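Local coordinates for protein CopN (Chlamydia pneumoniae, PDB 4NRH) that probably acts as a gatekeeper of type III secretion, working with a bound chaperone to direct the secretion of translocator proteins, at residues Ala110-Ala115 / Val120-Leu125; Ser127-Val132 / Lys164-Gly169; Asp116-Ser121 / Tyr152-Ile157. All blocks are in the same frame, centred on the assembly; numbering follows the deposited sequence.

Interaction 1: Ala110-Ala115 / Val120-Leu125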
ATOM      1  N   ALA A 110       5.689  19.834   9.010  1.00 30.48           N
ATOM      2  CA  ALA A 110       5.915  18.498   8.473  1.00 32.03           C
ATOM      3  C   ALA A 110       7.101  18.510   7.516  1.00 31.74           C
ATOM      4  O   ALA A 110       7.962  17.633   7.565  1.00 28.84           O
ATOM      5  CB  ALA A 110       4.668  17.986   7.771  1.00 28.41           C
ATOM      6  N   SER A 111       7.134  19.514   6.647  1.00 28.61           N
ATOM      7  CA  SER A 111       8.196  19.642   5.657  1.00 33.21           C
ATOM      8  C   SER A 111       9.557  19.831   6.311  1.00 34.39           C
ATOM      9  O   SER A 111      10.564  19.335   5.812  1.00 39.46           O
ATOM     10  CB  SER A 111       7.910  20.811   4.717  1.00 39.66           C
ATOM     11  OG  SER A 111       8.002  22.051   5.398  1.00 34.11           O
ATOM     12  N   GLN A 112       9.581  20.543   7.433  1.00 25.96           N
ATOM     13  CA  GLN A 112      10.826  20.796   8.149  1.00 34.23           C
ATOM     14  C   GLN A 112      11.346  19.546   8.851  1.00 31.68           C
ATOM     15  O   GLN A 112      12.549  19.292   8.866  1.00 30.44           O
ATOM     16  CB  GLN A 112      10.635  21.927   9.161  1.00 28.18           C
ATOM     17  CG  GLN A 112      10.461  23.294   8.523  1.00 31.29           C
ATOM     18  CD  GLN A 112      10.032  24.354   9.516  1.00 32.92           C
ATOM     19  OE1 GLN A 112      10.072  24.140  10.727  1.00 38.73           O
ATOM     20  NE2 GLN A 112       9.622  25.510   9.007  1.00 33.98           N
ATOM     21  N   GLU A 113      10.440  18.768   9.434  1.00 30.77           N
ATOM     22  CA  GLU A 113      10.831  17.554  10.141  1.00 36.58           C
ATOM     23  C   GLU A 113      11.374  16.495   9.184  1.00 35.52           C
ATOM     24  O   GLU A 113      12.349  15.810   9.492  1.00 38.16           O
ATOM     25  CB  GLU A 113       9.651  16.988  10.936  1.00 40.42           C
ATOM     26  CG  GLU A 113      10.019  15.785  11.789  1.00 39.01           C
ATOM     27  CD  GLU A 113       8.872  15.294  12.651  1.00 47.51           C
ATOM     28  OE1 GLU A 113       7.727  15.744  12.439  1.00 46.88           O
ATOM     29  OE2 GLU A 113       9.118  14.453  13.544  1.00 40.33           O
ATOM     30  N   TYR A 114      10.741  16.364   8.022  1.00 35.65           N
ATOM     31  CA  TYR A 114      11.172  15.387   7.025  1.00 38.70           C
ATOM     32  C   TYR A 114      12.432  15.831   6.284  1.00 37.44           C
ATOM     33  O   TYR A 114      13.280  15.005   5.950  1.00 38.39           O
ATOM     34  CB  TYR A 114      10.046  15.106   6.028  1.00 33.02           C
ATOM     35  CG  TYR A 114       9.012  14.128   6.542  1.00 35.47           C
ATOM     36  CD1 TYR A 114       8.018  14.535   7.423  1.00 30.59           C
ATOM     37  CD2 TYR A 114       9.038  12.795   6.156  1.00 41.83           C
ATOM     38  CE1 TYR A 114       7.075  13.643   7.898  1.00 35.97           C
ATOM     39  CE2 TYR A 114       8.100  11.895   6.626  1.00 39.63           C
ATOM     40  CZ  TYR A 114       7.121  12.325   7.496  1.00 42.24           C
ATOM     41  OH  TYR A 114       6.185  11.434   7.967  1.00 49.14           O
ATOM     42  N   ALA A 115      12.552  17.131   6.022  1.00 39.46           N
ATOM     43  CA  ALA A 115      13.736  17.667   5.349  1.00 37.24           C
ATOM     44  C   ALA A 115      14.986  17.495   6.205  1.00 34.16           C
ATOM     45  O   ALA A 115      16.098  17.417   5.684  1.00 38.13           O
ATOM     46  CB  ALA A 115      13.539  19.130   4.998  1.00 25.94           C
ATOM     47  N   VAL A 120      17.660  17.853   1.305  1.00 61.66           N
ATOM     48  CA  VAL A 120      16.764  18.722   0.557  1.00 53.50           C
ATOM     49  C   VAL A 120      16.209  19.780   1.509  1.00 46.95           C
ATOM     50  O   VAL A 120      16.141  19.559   2.718  1.00 46.66           O
ATOM     51  CB  VAL A 120      15.616  17.919  -0.100  1.00 53.21           C
ATOM     52  CG1 VAL A 120      14.674  17.370   0.960  1.00 47.30           C
ATOM     53  CG2 VAL A 120      14.853  18.770  -1.109  1.00 54.50           C
ATOM     54  N   SER A 121      15.826  20.933   0.968  1.00 40.92           N
ATOM     55  CA  SER A 121      15.252  21.999   1.778  1.00 43.22           C
ATOM     56  C   SER A 121      13.784  21.720   2.075  1.00 39.46           C
ATOM     57  O   SER A 121      13.109  21.050   1.292  1.00 30.46           O
ATOM     58  CB  SER A 121      15.403  23.347   1.068  1.00 48.34           C
ATOM     59  OG  SER A 121      14.534  23.432  -0.049  1.00 50.99           O
ATOM     60  N   PRO A 122      13.284  22.229   3.214  1.00 43.64           N
ATOM     61  CA  PRO A 122      11.861  22.114   3.556  1.00 33.59           C
ATOM     62  C   PRO A 122      10.959  22.705   2.476  1.00 36.87           C
ATOM     63  O   PRO A 122       9.885  22.167   2.202  1.00 35.78           O
ATOM     64  CB  PRO A 122      11.748  22.907   4.861  1.00 32.27           C
ATOM     65  CG  PRO A 122      13.113  22.850   5.454  1.00 38.23           C
ATOM     66  CD  PRO A 122      14.061  22.867   4.293  1.00 39.45           C
ATOM     67  N   SER A 123      11.399  23.804   1.872  1.00 37.44           N
ATOM     68  CA  SER A 123      10.628  24.464   0.827  1.00 43.57           C
ATOM     69  C   SER A 123      10.607  23.607  -0.432  1.00 38.15           C
ATOM     70  O   SER A 123       9.642  23.628  -1.197  1.00 47.58           O
ATOM     71  CB  SER A 123      11.204  25.847   0.517  1.00 39.50           C
ATOM     72  OG  SER A 123      12.548  25.753   0.082  1.00 40.69           O
ATOM     73  N   GLY A 124      11.686  22.860  -0.642  1.00 34.95           N
ATOM     74  CA  GLY A 124      11.776  21.932  -1.753  1.00 34.53           C
ATOM     75  C   GLY A 124      10.729  20.844  -1.641  1.00 29.86           C
ATOM     76  O   GLY A 124      10.126  20.442  -2.637  1.00 38.42           O
ATOM     77  N   LEU A 125      10.513  20.365  -0.421  1.00 35.57           N
ATOM     78  CA  LEU A 125       9.500  19.349  -0.165  1.00 36.12           C
ATOM     79  C   LEU A 125       8.092  19.913  -0.342  1.00 34.75           C
ATOM     80  O   LEU A 125       7.209  19.237  -0.870  1.00 30.01           O
ATOM     81  CB  LEU A 125       9.664  18.765   1.241  1.00 37.57           C
ATOM     82  CG  LEU A 125      10.882  17.866   1.467  1.00 38.80           C
ATOM     83  CD1 LEU A 125      10.856  17.261   2.863  1.00 30.24           C
ATOM     84  CD2 LEU A 125      10.944  16.773   0.414  1.00 36.24           C
TER
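A115 and P122 form the apolar centre of this contact, with the methyl CB of A115 lying 3.8 Å from CG of the proline ring. L125 adds a second apolar branch: chi1 of -71° sets CG opposite the carbonyl carbon and sends CD1 to helix 108-115, where it packs 3.9 Å from A115 CB, touches Y114 CB and rests 3.6 Å from both A115 N and S111 O. The aliphatic part of Q112 crosses P122 at about a right angle, with Q112 CG 3.9 Å from P122 CB.

Carbonyl oxygens lie against carbon atoms: V120 O is 3.5 Å from A115 CB, and P122 O 3.5 Å from S111 CB. The hydroxyl of S111 bonds to L108 O and R126, while the amide of Q112 reaches N26, S27 and E28, N26 being at the sodium site.

Capping starts the second helix: G124 N donates to the N-cap S121 OG at 3.0 Å (N-H...O angle 139°). Helix 122-133 thus sets its first turn against helix 108-115 across a six-residue loop, within the HrpJ-like region. Since no hydrogen bond crosses between the segments, their cohesion rests on van der Waals packing, with the polar ends bonded elsewhere.

Interaction 2: Ser127-Val132 / Lys164-Gly169. Unlike the reference sequence in segment 164-169: G169 (reference Glu).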
ATOM      1  N   SER A 127       7.246  22.416  -2.274  1.00 35.29           N
ATOM      2  CA  SER A 127       7.070  22.600  -3.708  1.00 38.79           C
ATOM      3  C   SER A 127       6.669  21.286  -4.374  1.00 39.34           C
ATOM      4  O   SER A 127       5.772  21.256  -5.217  1.00 38.88           O
ATOM      5  CB  SER A 127       8.352  23.148  -4.339  1.00 38.01           C
ATOM      6  OG  SER A 127       8.205  23.298  -5.740  1.00 54.61           O
ATOM      7  N   LEU A 128       7.342  20.204  -3.992  1.00 34.01           N
ATOM      8  CA  LEU A 128       7.009  18.875  -4.496  1.00 34.55           C
ATOM      9  C   LEU A 128       5.589  18.457  -4.126  1.00 30.09           C
ATOM     10  O   LEU A 128       4.836  17.983  -4.977  1.00 25.18           O
ATOM     11  CB  LEU A 128       8.001  17.836  -3.974  1.00 28.44           C
ATOM     12  CG  LEU A 128       7.651  16.397  -4.357  1.00 39.35           C
ATOM     13  CD1 LEU A 128       7.909  16.156  -5.837  1.00 38.79           C
ATOM     14  CD2 LEU A 128       8.419  15.406  -3.504  1.00 33.75           C
ATOM     15  N   TYR A 129       5.232  18.626  -2.855  1.00 28.67           N
ATOM     16  CA  TYR A 129       3.892  18.286  -2.385  1.00 26.98           C
ATOM     17  C   TYR A 129       2.821  19.027  -3.179  1.00 33.08           C
ATOM     18  O   TYR A 129       1.821  18.438  -3.592  1.00 38.29           O
ATOM     19  CB  TYR A 129       3.736  18.593  -0.894  1.00 27.58           C
ATOM     20  CG  TYR A 129       2.362  18.250  -0.361  1.00 31.30           C
ATOM     21  CD1 TYR A 129       2.045  16.949   0.004  1.00 34.13           C
ATOM     22  CD2 TYR A 129       1.379  19.224  -0.238  1.00 31.26           C
ATOM     23  CE1 TYR A 129       0.789  16.628   0.482  1.00 38.89           C
ATOM     24  CE2 TYR A 129       0.120  18.913   0.240  1.00 39.31           C
ATOM     25  CZ  TYR A 129      -0.169  17.614   0.598  1.00 41.31           C
ATOM     26  OH  TYR A 129      -1.420  17.297   1.075  1.00 46.59           O
ATOM     27  N   LEU A 130       3.036  20.323  -3.379  1.00 34.08           N
ATOM     28  CA  LEU A 130       2.111  21.150  -4.145  1.00 32.63           C
ATOM     29  C   LEU A 130       1.978  20.646  -5.579  1.00 29.09           C
ATOM     30  O   LEU A 130       0.882  20.616  -6.134  1.00 28.69           O
ATOM     31  CB  LEU A 130       2.561  22.613  -4.133  1.00 32.98           C
ATOM     32  CG  LEU A 130       1.801  23.539  -3.179  1.00 39.36           C
ATOM     33  CD1 LEU A 130       1.679  22.918  -1.795  1.00 45.13           C
ATOM     34  CD2 LEU A 130       2.470  24.901  -3.101  1.00 46.38           C
ATOM     35  N   GLU A 131       3.101  20.261  -6.177  1.00 31.65           N
ATOM     36  CA  GLU A 131       3.098  19.728  -7.537  1.00 41.74           C
ATOM     37  C   GLU A 131       2.382  18.380  -7.622  1.00 36.24           C
ATOM     38  O   GLU A 131       1.585  18.147  -8.530  1.00 34.69           O
ATOM     39  CB  GLU A 131       4.528  19.588  -8.064  1.00 40.78           C
ATOM     40  CG  GLU A 131       4.609  18.976  -9.455  1.00 44.89           C
ATOM     41  CD  GLU A 131       6.032  18.852  -9.963  1.00 53.89           C
ATOM     42  OE1 GLU A 131       6.967  19.229  -9.223  1.00 53.79           O
ATOM     43  OE2 GLU A 131       6.217  18.377 -11.103  1.00 60.75           O
ATOM     44  N   VAL A 132       2.675  17.496  -6.671  1.00 32.34           N
ATOM     45  CA  VAL A 132       2.096  16.156  -6.655  1.00 31.09           C
ATOM     46  C   VAL A 132       0.582  16.197  -6.470  1.00 37.70           C
ATOM     47  O   VAL A 132      -0.162  15.518  -7.180  1.00 43.72           O
ATOM     48  CB  VAL A 132       2.719  15.292  -5.535  1.00 35.52           C
ATOM     49  CG1 VAL A 132       1.890  14.037  -5.296  1.00 31.43           C
ATOM     50  CG2 VAL A 132       4.155  14.929  -5.882  1.00 41.09           C
ATOM     51  N   LYS A 164       1.990  11.860   4.654  1.00 33.97           N
ATOM     52  CA  LYS A 164       1.723  12.647   5.852  1.00 37.74           C
ATOM     53  C   LYS A 164       1.005  13.947   5.497  1.00 36.17           C
ATOM     54  O   LYS A 164       0.059  14.353   6.174  1.00 37.30           O
ATOM     55  CB  LYS A 164       3.025  12.944   6.597  1.00 34.52           C
ATOM     56  CG  LYS A 164       2.880  13.927   7.747  1.00 39.05           C
ATOM     57  CD  LYS A 164       2.112  13.314   8.906  1.00 43.77           C
ATOM     58  CE  LYS A 164       2.011  14.279  10.075  1.00 49.50           C
ATOM     59  NZ  LYS A 164       1.271  13.684  11.221  1.00 58.28           N
ATOM     60  N   GLY A 165       1.464  14.592   4.428  1.00 29.88           N
ATOM     61  CA  GLY A 165       0.845  15.810   3.941  1.00 36.97           C
ATOM     62  C   GLY A 165      -0.584  15.598   3.479  1.00 41.64           C
ATOM     63  O   GLY A 165      -1.464  16.405   3.776  1.00 46.53           O
ATOM     64  N   MET A 166      -0.816  14.512   2.747  1.00 33.00           N
ATOM     65  CA  MET A 166      -2.139  14.222   2.206  1.00 31.19           C
ATOM     66  C   MET A 166      -3.106  13.824   3.317  1.00 40.50           C
ATOM     67  O   MET A 166      -4.297  14.129   3.253  1.00 42.07           O
ATOM     68  CB  MET A 166      -2.061  13.123   1.144  1.00 32.29           C
ATOM     69  CG  MET A 166      -1.474  13.597  -0.180  1.00 26.17           C
ATOM     70  SD  MET A 166      -1.276  12.291  -1.409  1.00 45.76           S
ATOM     71  CE  MET A 166      -0.380  11.069  -0.461  1.00 37.61           C
ATOM     72  N   ALA A 167      -2.588  13.134   4.328  1.00 31.66           N
ATOM     73  CA  ALA A 167      -3.384  12.785   5.500  1.00 35.19           C
ATOM     74  C   ALA A 167      -3.841  14.049   6.217  1.00 45.08           C
ATOM     75  O   ALA A 167      -4.954  14.115   6.739  1.00 54.01           O
ATOM     76  CB  ALA A 167      -2.591  11.894   6.440  1.00 36.07           C
ATOM     77  N   THR A 168      -2.966  15.050   6.240  1.00 43.50           N
ATOM     78  CA  THR A 168      -3.284  16.343   6.832  1.00 50.26           C
ATOM     79  C   THR A 168      -4.353  17.043   5.998  1.00 43.13           C
ATOM     80  O   THR A 168      -5.278  17.652   6.536  1.00 52.14           O
ATOM     81  CB  THR A 168      -2.034  17.241   6.938  1.00 53.26           C
ATOM     82  OG1 THR A 168      -1.072  16.623   7.802  1.00 54.04           O
ATOM     83  CG2 THR A 168      -2.398  18.613   7.492  1.00 60.07           C
ATOM     84  N   GLY A 169      -4.218  16.941   4.680  1.00 44.44           N
ATOM     85  CA  GLY A 169      -5.164  17.544   3.759  1.00 48.25           C
ATOM     86  C   GLY A 169      -6.561  16.956   3.854  1.00 57.32           C
ATOM     87  O   GLY A 169      -7.541  17.620   3.523  1.00 60.61           O
TER
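The phenol of Y129 reaches across to the backbone at G165 and M166, placing OH 2.8 Å from G165 O. That carbonyl already accepts from G169 N, at 2.9 Å from G165 O, within its own helix. The ring lies close against the same peptide: Y129 CE1 is 3.5 Å from G165 C, and M166 N comes to the ring edge near its plane. M166 N is also 3.3 Å from Y129 OH, but the angle is too poor for a hydrogen bond. The side chain of M166 adds to this first shell, its CG 3.8 Å from Y129 CE1, and F161 and L162 of the same helix 152-172 also pack on Y129.

With chi1 at -180° the Y129 ring extends away from its backbone N and toward helix 152-172. G165 has no side chain, and the ring lies directly against its backbone.

Farther out, M166 continues onto L182, L185, M186 and T189 of helix 179-215. One buried aromatic therefore joins two helices of the bundle through close packing on a peptide group, with its polar end beside a main-chain carbonyl.

Interaction 3: Asp116-Ser121 / Tyr152-Ile157; sequences DQLNVS and YQDMAI
L118 meets D154 and I157 through its CD2 methyl, which forms the compact part of this contact. That methyl lies 3.6 Å from D154 OD1 and 3.9 Å from I157 CD1, so it touches a carboxylate and a hydrocarbon branch at once. I157 also presents CG2, 4.0 Å from L118 CG, and both branches of the isoleucine therefore take part. Its chi1 of -67° turns CG1 to the side opposite the carbonyl carbon and CG2 to the side opposite the backbone N, and from there both branches reach the leucine. The leucine slides past each of its two partners in the opposite direction, making side-by-side contacts. D154 contributes more than its oxygen, since its CB and CG also approach the same leucine methyl.

These residues join the loop between helices 108-115 and 122-133 to residues 152-157 of helix 152-172. The loop is irregular and ends at S121, just before helix 122-133, while D154 and I157, three positions apart, present one side of the long helix to it. The contact is thus a loop-to-helix packing in an all-helical protein, and the loop lies within the HrpJ-like region.

Toward solvent the packing thins. Q117 is exposed and offers its CB to I157 CD1 at 4.3 Å, whereas its amide leads away from the helix, and no hydrogen bond links loop and helix. Behind D154, by contrast, M155 turns from the loop and packs on L146 and Q147 of helix 139-149, and Y152 meets the rings of Y199 and F226. A156 touches K22 of the neighbouring chaperone chain, which brings this part of the helix up to the partner protein.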
ATOM      1  N   ASP A 116      14.794  17.445   7.521  1.00 36.39           N
ATOM      2  CA  ASP A 116      15.896  17.247   8.457  1.00 32.60           C
ATOM      3  C   ASP A 116      16.564  15.887   8.265  1.00 40.23           C
ATOM      4  O   ASP A 116      17.686  15.669   8.723  1.00 41.61           O
ATOM      5  CB  ASP A 116      15.404  17.390   9.900  1.00 36.95           C
ATOM      6  CG  ASP A 116      15.219  18.837  10.314  1.00 46.31           C
ATOM      7  OD1 ASP A 116      15.817  19.725   9.672  1.00 41.86           O
ATOM      8  OD2 ASP A 116      14.475  19.086  11.286  1.00 48.47           O
ATOM      9  N   GLN A 117      15.869  14.977   7.588  1.00 35.13           N
ATOM     10  CA  GLN A 117      16.377  13.629   7.366  1.00 44.57           C
ATOM     11  C   GLN A 117      16.940  13.464   5.956  1.00 41.17           C
ATOM     12  O   GLN A 117      17.497  12.420   5.620  1.00 44.32           O
ATOM     13  CB  GLN A 117      15.269  12.599   7.603  1.00 49.47           C
ATOM     14  CG  GLN A 117      14.579  12.718   8.952  1.00 41.26           C
ATOM     15  CD  GLN A 117      15.516  12.447  10.112  1.00 47.97           C
ATOM     16  OE1 GLN A 117      16.330  11.526  10.063  1.00 48.22           O
ATOM     17  NE2 GLN A 117      15.403  13.249  11.164  1.00 48.61           N
ATOM     18  N   LEU A 118      16.794  14.499   5.136  1.00 41.71           N
ATOM     19  CA  LEU A 118      17.253  14.446   3.753  1.00 44.71           C
ATOM     20  C   LEU A 118      18.251  15.555   3.438  1.00 45.59           C
ATOM     21  O   LEU A 118      18.489  16.442   4.257  1.00 50.25           O
ATOM     22  CB  LEU A 118      16.064  14.542   2.795  1.00 41.91           C
ATOM     23  CG  LEU A 118      14.932  13.531   2.984  1.00 41.41           C
ATOM     24  CD1 LEU A 118      13.725  13.920   2.147  1.00 42.89           C
ATOM     25  CD2 LEU A 118      15.404  12.128   2.632  1.00 44.69           C
ATOM     26  N   ASN A 119      18.836  15.497   2.246  1.00 44.89           N
ATOM     27  CA  ASN A 119      19.666  16.587   1.754  1.00 55.20           C
ATOM     28  C   ASN A 119      18.843  17.478   0.832  1.00 59.38           C
ATOM     29  O   ASN A 119      19.260  17.812  -0.277  1.00 68.47           O
ATOM     30  CB  ASN A 119      20.902  16.047   1.028  1.00 59.94           C
ATOM     31  CG  ASN A 119      21.959  17.115   0.796  1.00 70.94           C
ATOM     32  OD1 ASN A 119      22.057  18.084   1.550  1.00 66.63           O
ATOM     33  ND2 ASN A 119      22.756  16.940  -0.252  1.00 75.75           N
ATOM     34  N   VAL A 120      17.660  17.853   1.305  1.00 61.66           N
ATOM     35  CA  VAL A 120      16.764  18.722   0.557  1.00 53.50           C
ATOM     36  C   VAL A 120      16.209  19.780   1.509  1.00 46.95           C
ATOM     37  O   VAL A 120      16.141  19.559   2.718  1.00 46.66           O
ATOM     38  CB  VAL A 120      15.616  17.919  -0.100  1.00 53.21           C
ATOM     39  CG1 VAL A 120      14.674  17.370   0.960  1.00 47.30           C
ATOM     40  CG2 VAL A 120      14.853  18.770  -1.109  1.00 54.50           C
ATOM     41  N   SER A 121      15.826  20.933   0.968  1.00 40.92           N
ATOM     42  CA  SER A 121      15.252  21.999   1.778  1.00 43.22           C
ATOM     43  C   SER A 121      13.784  21.720   2.075  1.00 39.46           C
ATOM     44  O   SER A 121      13.109  21.050   1.292  1.00 30.46           O
ATOM     45  CB  SER A 121      15.403  23.347   1.068  1.00 48.34           C
ATOM     46  OG  SER A 121      14.534  23.432  -0.049  1.00 50.99           O
ATOM     47  N   TYR A 152      17.068   6.576  -4.771  1.00 44.85           N
ATOM     48  CA  TYR A 152      16.025   5.617  -4.429  1.00 41.22           C
ATOM     49  C   TYR A 152      15.839   5.458  -2.919  1.00 41.01           C
ATOM     50  O   TYR A 152      14.712   5.302  -2.451  1.00 46.86           O
ATOM     51  CB  TYR A 152      16.315   4.265  -5.086  1.00 46.78           C
ATOM     52  CG  TYR A 152      16.046   4.280  -6.574  1.00 42.25           C
ATOM     53  CD1 TYR A 152      14.755   4.131  -7.063  1.00 47.17           C
ATOM     54  CD2 TYR A 152      17.075   4.467  -7.489  1.00 45.33           C
ATOM     55  CE1 TYR A 152      14.496   4.156  -8.419  1.00 41.58           C
ATOM     56  CE2 TYR A 152      16.825   4.493  -8.850  1.00 46.62           C
ATOM     57  CZ  TYR A 152      15.533   4.336  -9.307  1.00 44.73           C
ATOM     58  OH  TYR A 152      15.273   4.359 -10.658  1.00 50.55           O
ATOM     59  N   GLN A 153      16.930   5.495  -2.160  1.00 46.79           N
ATOM     60  CA  GLN A 153      16.828   5.363  -0.708  1.00 50.60           C
ATOM     61  C   GLN A 153      16.134   6.572  -0.077  1.00 53.03           C
ATOM     62  O   GLN A 153      15.487   6.449   0.965  1.00 69.10           O
ATOM     63  CB  GLN A 153      18.205   5.161  -0.067  1.00 55.26           C
ATOM     64  CG  GLN A 153      19.197   6.286  -0.296  1.00 71.97           C
ATOM     65  CD  GLN A 153      20.485   6.078   0.477  1.00 85.84           C
ATOM     66  OE1 GLN A 153      20.478   5.991   1.706  1.00 89.86           O
ATOM     67  NE2 GLN A 153      21.599   5.992  -0.238  1.00 90.24           N
ATOM     68  N   ASP A 154      16.268   7.736  -0.705  1.00 43.29           N
ATOM     69  CA  ASP A 154      15.589   8.938  -0.227  1.00 37.31           C
ATOM     70  C   ASP A 154      14.102   8.923  -0.562  1.00 37.26           C
ATOM     71  O   ASP A 154      13.303   9.557   0.125  1.00 38.73           O
ATOM     72  CB  ASP A 154      16.237  10.196  -0.813  1.00 36.56           C
ATOM     73  CG  ASP A 154      17.520  10.577  -0.101  1.00 46.84           C
ATOM     74  OD1 ASP A 154      17.797  10.000   0.972  1.00 51.52           O
ATOM     75  OD2 ASP A 154      18.247  11.456  -0.609  1.00 40.48           O
ATOM     76  N   MET A 155      13.736   8.198  -1.616  1.00 35.31           N
ATOM     77  CA  MET A 155      12.357   8.180  -2.100  1.00 31.01           C
ATOM     78  C   MET A 155      11.371   7.654  -1.061  1.00 37.19           C
ATOM     79  O   MET A 155      10.220   8.089  -1.016  1.00 38.30           O
ATOM     80  CB  MET A 155      12.251   7.337  -3.371  1.00 35.75           C
ATOM     81  CG  MET A 155      12.925   7.946  -4.585  1.00 40.54           C
ATOM     82  SD  MET A 155      12.645   6.973  -6.077  1.00 45.12           S
ATOM     83  CE  MET A 155      13.930   7.617  -7.144  1.00 52.93           C
ATOM     84  N   ALA A 156      11.826   6.721  -0.231  1.00 33.73           N
ATOM     85  CA  ALA A 156      10.978   6.142   0.806  1.00 32.49           C
ATOM     86  C   ALA A 156      10.534   7.203   1.811  1.00 35.90           C
ATOM     87  O   ALA A 156       9.350   7.306   2.134  1.00 38.56           O
ATOM     88  CB  ALA A 156      11.706   5.012   1.514  1.00 32.21           C
ATOM     89  N   ILE A 157      11.488   7.988   2.299  1.00 37.54           N
ATOM     90  CA  ILE A 157      11.193   9.074   3.226  1.00 43.02           C
ATOM     91  C   ILE A 157      10.320  10.135   2.555  1.00 41.61           C
ATOM     92  O   ILE A 157       9.367  10.637   3.152  1.00 38.70           O
ATOM     93  CB  ILE A 157      12.487   9.722   3.758  1.00 42.96           C
ATOM     94  CG1 ILE A 157      13.244   8.735   4.648  1.00 48.52           C
ATOM     95  CG2 ILE A 157      12.179  10.996   4.529  1.00 42.27           C
ATOM     96  CD1 ILE A 157      14.607   9.226   5.080  1.00 60.82           C
TER

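How the interactions relate
Interaction 1 closes the turn between helices 108-115 and 122-133, and interaction 3 takes the loop of that same turn onto helix 152-172. The two share V120 and S121, have centres 9 Å apart, and touch where Y114 meets the backbone of I157. Interaction 2 follows interaction 1 along helix 122-133, with centres 11 Å apart; they touch where Y114 packs on K164. It joins that helix to a later part of helix 152-172. Interactions 2 and 3 alternate along the chain and do not touch, their centres lying 15 Å apart. Helix 152-172 is therefore held at two levels, and the three contacts together join helices 108-115, 122-133 and 152-172.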